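Local coordinates for 450aa long hypothetical fmu protein (PDB 2YXL) that probably methylates carbon 5 of cytidine in RNA, with S-adenosyl-L-methionine as the likely methyl donor, at residues V243-L255 with M429-Y443. Numbering follows the deposited sequence.
Sequences VQEEASAVASIVL and MRAWPHRHSTIGFFY
Thr438 and Tyr443 each take one backbone polar group of Ala247, at the start of helix 246-255. With chi1 at -169°, Thr438 turns OG1 away from its own N and toward the helix start, where it accepts the N-H of Ala247 (N to OG1 3.1 Å) in a fairly straight bond. A water continues the job: it accepts Glu246 N at 3.0 Å, donates to Glu245 OE1, and lies 2.7 Å from Thr438 OG1. Glu245, the N-cap residue, pairs its OE2 with Lys348, while its CG packs on Ile439 CD1 (3.8 Å). The carboxylate of Glu246 turns elsewhere, to Ser215, Arg217 and Tyr420.

At the other polar group of Ala247, Tyr443 OH donates to Ala247 O at 2.6 Å, well off the line of the carbonyl (C=O...O angle 109°). The same oxygen takes a weak helical bond from Ala251 N and lies over one face of the Phe441 ring, toward its rim. A phenylalanine in place of Tyr443 would probably leave Ala247 O with little beyond that weak bond. Ala247 CB fills in against Phe441 CG (3.7 Å).

Thus two first-turn amides, Glu246 and Ala247, lacking helical acceptors, are met by water and Thr438, tying the helix to paired strands 429-431 and 441-447; Ser248 lies beside Lys273, predicted to bind the cofactor, and Phe441 near Cys390, the predicted nucleophile.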
loop_
_atom_site.group_PDB
_atom_site.type_symbol
_atom_site.label_atom_id
_atom_site.label_comp_id
_atom_site.label_asym_id
_atom_site.label_seq_id
_atom_site.Cartn_x
_atom_site.Cartn_y
_atom_site.Cartn_z
ATOM N N VAL A 243 11.500 -0.081 2.964
ATOM C CA VAL A 243 10.503 -0.071 1.890
ATOM C C VAL A 243 9.735 1.249 1.893
ATOM O O VAL A 243 9.051 1.573 2.860
ATOM C CB VAL A 243 9.505 -1.262 1.995
ATOM C CG1 VAL A 243 8.495 -1.232 0.848
ATOM C CG2 VAL A 243 10.245 -2.592 2.002
ATOM N N GLN A 244 9.867 2.008 0.810
ATOM C CA GLN A 244 9.160 3.276 0.651
ATOM C C GLN A 244 9.007 3.611 -0.827
ATOM O O GLN A 244 9.942 3.439 -1.609
ATOM C CB GLN A 244 9.897 4.417 1.373
ATOM C CG GLN A 244 9.179 5.762 1.289
ATOM C CD GLN A 244 9.862 6.876 2.065
ATOM O OE1 GLN A 244 11.007 7.245 1.783
ATOM N NE2 GLN A 244 9.146 7.442 3.034
ATOM N N GLU A 245 7.825 4.100 -1.193
ATOM C CA GLU A 245 7.556 4.567 -2.547
ATOM C C GLU A 245 8.277 5.877 -2.819
ATOM O O GLU A 245 8.538 6.654 -1.898
ATOM C CB GLU A 245 6.051 4.746 -2.774
ATOM C CG GLU A 245 5.221 3.469 -2.644
ATOM C CD GLU A 245 5.539 2.417 -3.707
ATOM O OE1 GLU A 245 6.142 2.746 -4.755
ATOM O OE2 GLU A 245 5.175 1.244 -3.490
ATOM N N GLU A 246 8.598 6.114 -4.091
ATOM C CA GLU A 246 9.266 7.344 -4.511
ATOM C C GLU A 246 8.491 8.591 -4.060
ATOM O O GLU A 246 9.080 9.530 -3.520
ATOM C CB GLU A 246 9.477 7.353 -6.030
ATOM C CG GLU A 246 10.344 8.501 -6.537
ATOM C CD GLU A 246 10.314 8.631 -8.047
ATOM O OE1 GLU A 246 11.291 8.205 -8.702
ATOM O OE2 GLU A 246 9.314 9.141 -8.589
ATOM N N ALA A 247 7.177 8.579 -4.276
ATOM C CA ALA A 247 6.301 9.688 -3.894
ATOM C C ALA A 247 6.383 10.030 -2.400
ATOM O O ALA A 247 6.382 11.201 -2.021
ATOM C CB ALA A 247 4.863 9.393 -4.300
ATOM N N SER A 248 6.470 8.998 -1.563
ATOM C CA SER A 248 6.601 9.177 -0.122
ATOM C C SER A 248 7.942 9.786 0.285
ATOM O O SER A 248 8.008 10.565 1.238
ATOM C CB SER A 248 6.388 7.849 0.598
ATOM O OG SER A 248 5.055 7.394 0.436
ATOM N N ALA A 249 9.002 9.432 -0.440
ATOM C CA ALA A 249 10.337 9.981 -0.188
ATOM C C ALA A 249 10.426 11.469 -0.526
ATOM O O ALA A 249 11.120 12.222 0.159
ATOM C CB ALA A 249 11.379 9.210 -0.962
ATOM N N VAL A 250 9.729 11.876 -1.588
ATOM C CA VAL A 250 9.673 13.274 -2.023
ATOM C C VAL A 250 9.044 14.169 -0.945
ATOM O O VAL A 250 9.509 15.289 -0.710
ATOM C CB VAL A 250 8.902 13.411 -3.369
ATOM C CG1 VAL A 250 8.590 14.874 -3.694
ATOM C CG2 VAL A 250 9.686 12.766 -4.506
ATOM N N ALA A 251 8.003 13.657 -0.289
ATOM C CA ALA A 251 7.303 14.376 0.779
ATOM C C ALA A 251 8.258 14.999 1.796
ATOM O O ALA A 251 8.247 16.217 1.986
ATOM C CB ALA A 251 6.294 13.462 1.473
ATOM N N SER A 252 9.095 14.174 2.425
ATOM C CA SER A 252 10.055 14.654 3.424
ATOM C C SER A 252 11.044 15.671 2.862
ATOM O O SER A 252 11.402 16.629 3.545
ATOM C CB SER A 252 10.812 13.493 4.068
ATOM O OG SER A 252 9.952 12.707 4.874
ATOM N N ILE A 253 11.481 15.461 1.620
ATOM C CA ILE A 253 12.428 16.372 0.970
ATOM C C ILE A 253 11.788 17.743 0.726
ATOM O O ILE A 253 12.435 18.773 0.899
ATOM C CB ILE A 253 13.012 15.763 -0.343
ATOM C CG1 ILE A 253 13.899 14.559 -0.019
ATOM C CG2 ILE A 253 13.822 16.803 -1.136
ATOM C CD1 ILE A 253 14.031 13.547 -1.150
ATOM N N VAL A 254 10.513 17.737 0.343
ATOM C CA VAL A 254 9.757 18.968 0.089
ATOM C C VAL A 254 9.582 19.821 1.358
ATOM O O VAL A 254 9.842 21.026 1.331
ATOM C CB VAL A 254 8.392 18.661 -0.593
ATOM C CG1 VAL A 254 7.424 19.844 -0.484
ATOM C CG2 VAL A 254 8.612 18.282 -2.054
ATOM N N LEU A 255 9.161 19.186 2.455
ATOM C CA LEU A 255 9.022 19.851 3.753
ATOM C C LEU A 255 10.350 20.485 4.167
ATOM O O LEU A 255 10.381 21.586 4.744
ATOM C CB LEU A 255 8.573 18.852 4.828
ATOM C CG LEU A 255 7.585 19.248 5.942
ATOM C CD1 LEU A 255 7.877 18.451 7.211
ATOM C CD2 LEU A 255 7.534 20.742 6.266
ATOM N N MET A 429 0.747 19.738 -5.549
ATOM C CA MET A 429 1.403 18.795 -6.440
ATOM C C MET A 429 0.774 17.412 -6.341
ATOM O O MET A 429 0.394 16.973 -5.256
ATOM C CB MET A 429 2.896 18.732 -6.115
ATOM C CG MET A 429 3.738 17.934 -7.097
ATOM S SD MET A 429 5.501 18.237 -6.884
ATOM C CE MET A 429 5.802 17.544 -5.257
ATOM N N ARG A 430 0.661 16.741 -7.484
ATOM C CA ARG A 430 0.148 15.377 -7.540
ATOM C C ARG A 430 1.083 14.441 -8.305
ATOM O O ARG A 430 1.656 14.821 -9.331
ATOM C CB ARG A 430 -1.244 15.343 -8.172
ATOM C CG ARG A 430 -2.375 15.718 -7.234
ATOM C CD ARG A 430 -3.711 15.601 -7.944
ATOM N NE ARG A 430 -4.840 15.696 -7.024
ATOM C CZ ARG A 430 -5.633 14.682 -6.681
ATOM N NH1 ARG A 430 -5.432 13.468 -7.183
ATOM N NH2 ARG A 430 -6.639 14.884 -5.839
ATOM N N ALA A 431 1.235 13.227 -7.784
ATOM C CA ALA A 431 1.899 12.142 -8.493
ATOM C C ALA A 431 0.838 11.171 -8.989
ATOM O O ALA A 431 -0.190 10.967 -8.333
ATOM C CB ALA A 431 2.888 11.429 -7.584
ATOM N N TRP A 432 1.089 10.590 -10.158
ATOM C CA TRP A 432 0.171 9.640 -10.774
ATOM C C TRP A 432 0.918 8.400 -11.258
ATOM O O TRP A 432 2.010 8.519 -11.821
ATOM C CB TRP A 432 -0.557 10.290 -11.951
ATOM C CG TRP A 432 -1.492 11.390 -11.562
ATOM C CD1 TRP A 432 -1.244 12.733 -11.612
ATOM C CD2 TRP A 432 -2.834 11.248 -11.077
ATOM N NE1 TRP A 432 -2.346 13.435 -11.186
ATOM C CE2 TRP A 432 -3.337 12.549 -10.851
ATOM C CE3 TRP A 432 -3.659 10.147 -10.807
ATOM C CZ2 TRP A 432 -4.629 12.782 -10.368
ATOM C CZ3 TRP A 432 -4.946 10.377 -10.331
ATOM C CH2 TRP A 432 -5.417 11.686 -10.115
ATOM N N PRO A 433 0.329 7.206 -11.050
ATOM C CA PRO A 433 0.938 5.947 -11.498
ATOM C C PRO A 433 1.227 5.909 -12.999
ATOM O O PRO A 433 2.307 5.480 -13.402
ATOM C CB PRO A 433 -0.116 4.894 -11.127
ATOM C CG PRO A 433 -0.911 5.522 -10.033
ATOM C CD PRO A 433 -0.955 6.977 -10.357
ATOM N N HIS A 434 0.277 6.373 -13.808
ATOM C CA HIS A 434 0.395 6.317 -15.267
ATOM C C HIS A 434 1.311 7.396 -15.848
ATOM O O HIS A 434 1.758 7.279 -16.990
ATOM C CB HIS A 434 -0.992 6.360 -15.928
ATOM C CG HIS A 434 -1.743 7.635 -15.692
ATOM N ND1 HIS A 434 -2.176 8.027 -14.443
ATOM C CD2 HIS A 434 -2.148 8.601 -16.551
ATOM C CE1 HIS A 434 -2.807 9.183 -14.541
ATOM N NE2 HIS A 434 -2.806 9.552 -15.809
ATOM N N ARG A 435 1.590 8.436 -15.063
ATOM C CA ARG A 435 2.512 9.495 -15.487
ATOM C C ARG A 435 3.917 9.324 -14.912
ATOM O O ARG A 435 4.897 9.667 -15.566
ATOM C CB ARG A 435 1.984 10.881 -15.099
ATOM C CG ARG A 435 0.668 11.282 -15.745
ATOM C CD ARG A 435 0.335 12.723 -15.403
ATOM N NE ARG A 435 -1.100 12.999 -15.460
ATOM C CZ ARG A 435 -1.675 14.114 -15.008
ATOM N NH1 ARG A 435 -0.945 15.073 -14.450
ATOM N NH2 ARG A 435 -2.990 14.267 -15.109
ATOM N N HIS A 436 4.014 8.798 -13.692
ATOM C CA HIS A 436 5.275 8.860 -12.945
ATOM C C HIS A 436 5.828 7.528 -12.446
ATOM O O HIS A 436 6.931 7.488 -11.904
ATOM C CB HIS A 436 5.146 9.834 -11.769
ATOM C CG HIS A 436 4.661 11.196 -12.157
ATOM N ND1 HIS A 436 3.434 11.687 -11.767
ATOM C CD2 HIS A 436 5.238 12.169 -12.899
ATOM C CE1 HIS A 436 3.278 12.908 -12.249
ATOM N NE2 HIS A 436 4.358 13.224 -12.940
ATOM N N SER A 437 5.071 6.448 -12.624
ATOM C CA SER A 437 5.474 5.112 -12.151
ATOM C C SER A 437 5.757 5.061 -10.644
ATOM O O SER A 437 6.680 4.382 -10.185
ATOM C CB SER A 437 6.666 4.576 -12.950
ATOM O OG SER A 437 6.297 4.353 -14.297
ATOM N N THR A 438 4.959 5.808 -9.891
ATOM C CA THR A 438 4.929 5.721 -8.436
ATOM C C THR A 438 3.452 5.720 -8.042
ATOM O O THR A 438 2.591 5.828 -8.913
ATOM C CB THR A 438 5.735 6.877 -7.773
ATOM O OG1 THR A 438 5.894 6.623 -6.372
ATOM C CG2 THR A 438 5.066 8.239 -7.990
ATOM N N ILE A 439 3.156 5.574 -6.753
ATOM C CA ILE A 439 1.768 5.624 -6.266
ATOM C C ILE A 439 1.123 6.999 -6.473
ATOM O O ILE A 439 1.819 8.012 -6.551
ATOM C CB ILE A 439 1.670 5.244 -4.768
ATOM C CG1 ILE A 439 2.640 6.093 -3.927
ATOM C CG2 ILE A 439 1.909 3.740 -4.583
ATOM C CD1 ILE A 439 2.400 6.034 -2.427
ATOM N N GLY A 440 -0.206 7.022 -6.573
ATOM C CA GLY A 440 -0.967 8.275 -6.578
ATOM C C GLY A 440 -0.740 9.010 -5.269
ATOM O O GLY A 440 -0.861 8.425 -4.194
ATOM N N PHE A 441 -0.398 10.290 -5.354
ATOM C CA PHE A 441 0.010 11.043 -4.173
ATOM C C PHE A 441 -0.383 12.512 -4.278
ATOM O O PHE A 441 -0.583 13.033 -5.379
ATOM C CB PHE A 441 1.522 10.921 -3.991
ATOM C CG PHE A 441 1.964 10.800 -2.561
ATOM C CD1 PHE A 441 2.465 11.903 -1.879
ATOM C CD2 PHE A 441 1.899 9.578 -1.903
ATOM C CE1 PHE A 441 2.891 11.794 -0.560
ATOM C CE2 PHE A 441 2.321 9.455 -0.580
ATOM C CZ PHE A 441 2.817 10.568 0.093
ATOM N N PHE A 442 -0.492 13.171 -3.127
ATOM C CA PHE A 442 -0.859 14.580 -3.072
ATOM C C PHE A 442 0.023 15.330 -2.087
ATOM O O PHE A 442 0.345 14.814 -1.018
ATOM C CB PHE A 442 -2.331 14.731 -2.693
ATOM C CG PHE A 442 -2.799 16.161 -2.624
ATOM C CD1 PHE A 442 -3.051 16.882 -3.789
ATOM C CD2 PHE A 442 -2.993 16.781 -1.393
ATOM C CE1 PHE A 442 -3.486 18.193 -3.730
ATOM C CE2 PHE A 442 -3.430 18.097 -1.324
ATOM C CZ PHE A 442 -3.674 18.805 -2.496
ATOM N N TYR A 443 0.407 16.547 -2.468
ATOM C CA TYR A 443 1.284 17.398 -1.666
ATOM C C TYR A 443 0.686 18.794 -1.518
ATOM O O TYR A 443 0.245 19.398 -2.504
ATOM C CB TYR A 443 2.666 17.533 -2.323
ATOM C CG TYR A 443 3.335 16.237 -2.717
ATOM C CD1 TYR A 443 2.963 15.566 -3.880
ATOM C CD2 TYR A 443 4.365 15.699 -1.942
ATOM C CE1 TYR A 443 3.575 14.385 -4.252
ATOM C CE2 TYR A 443 4.990 14.514 -2.307
ATOM C CZ TYR A 443 4.588 13.864 -3.465
ATOM O OH TYR A 443 5.185 12.689 -3.844
HETATM O O HOH W 1 7.417 4.368 -6.171
#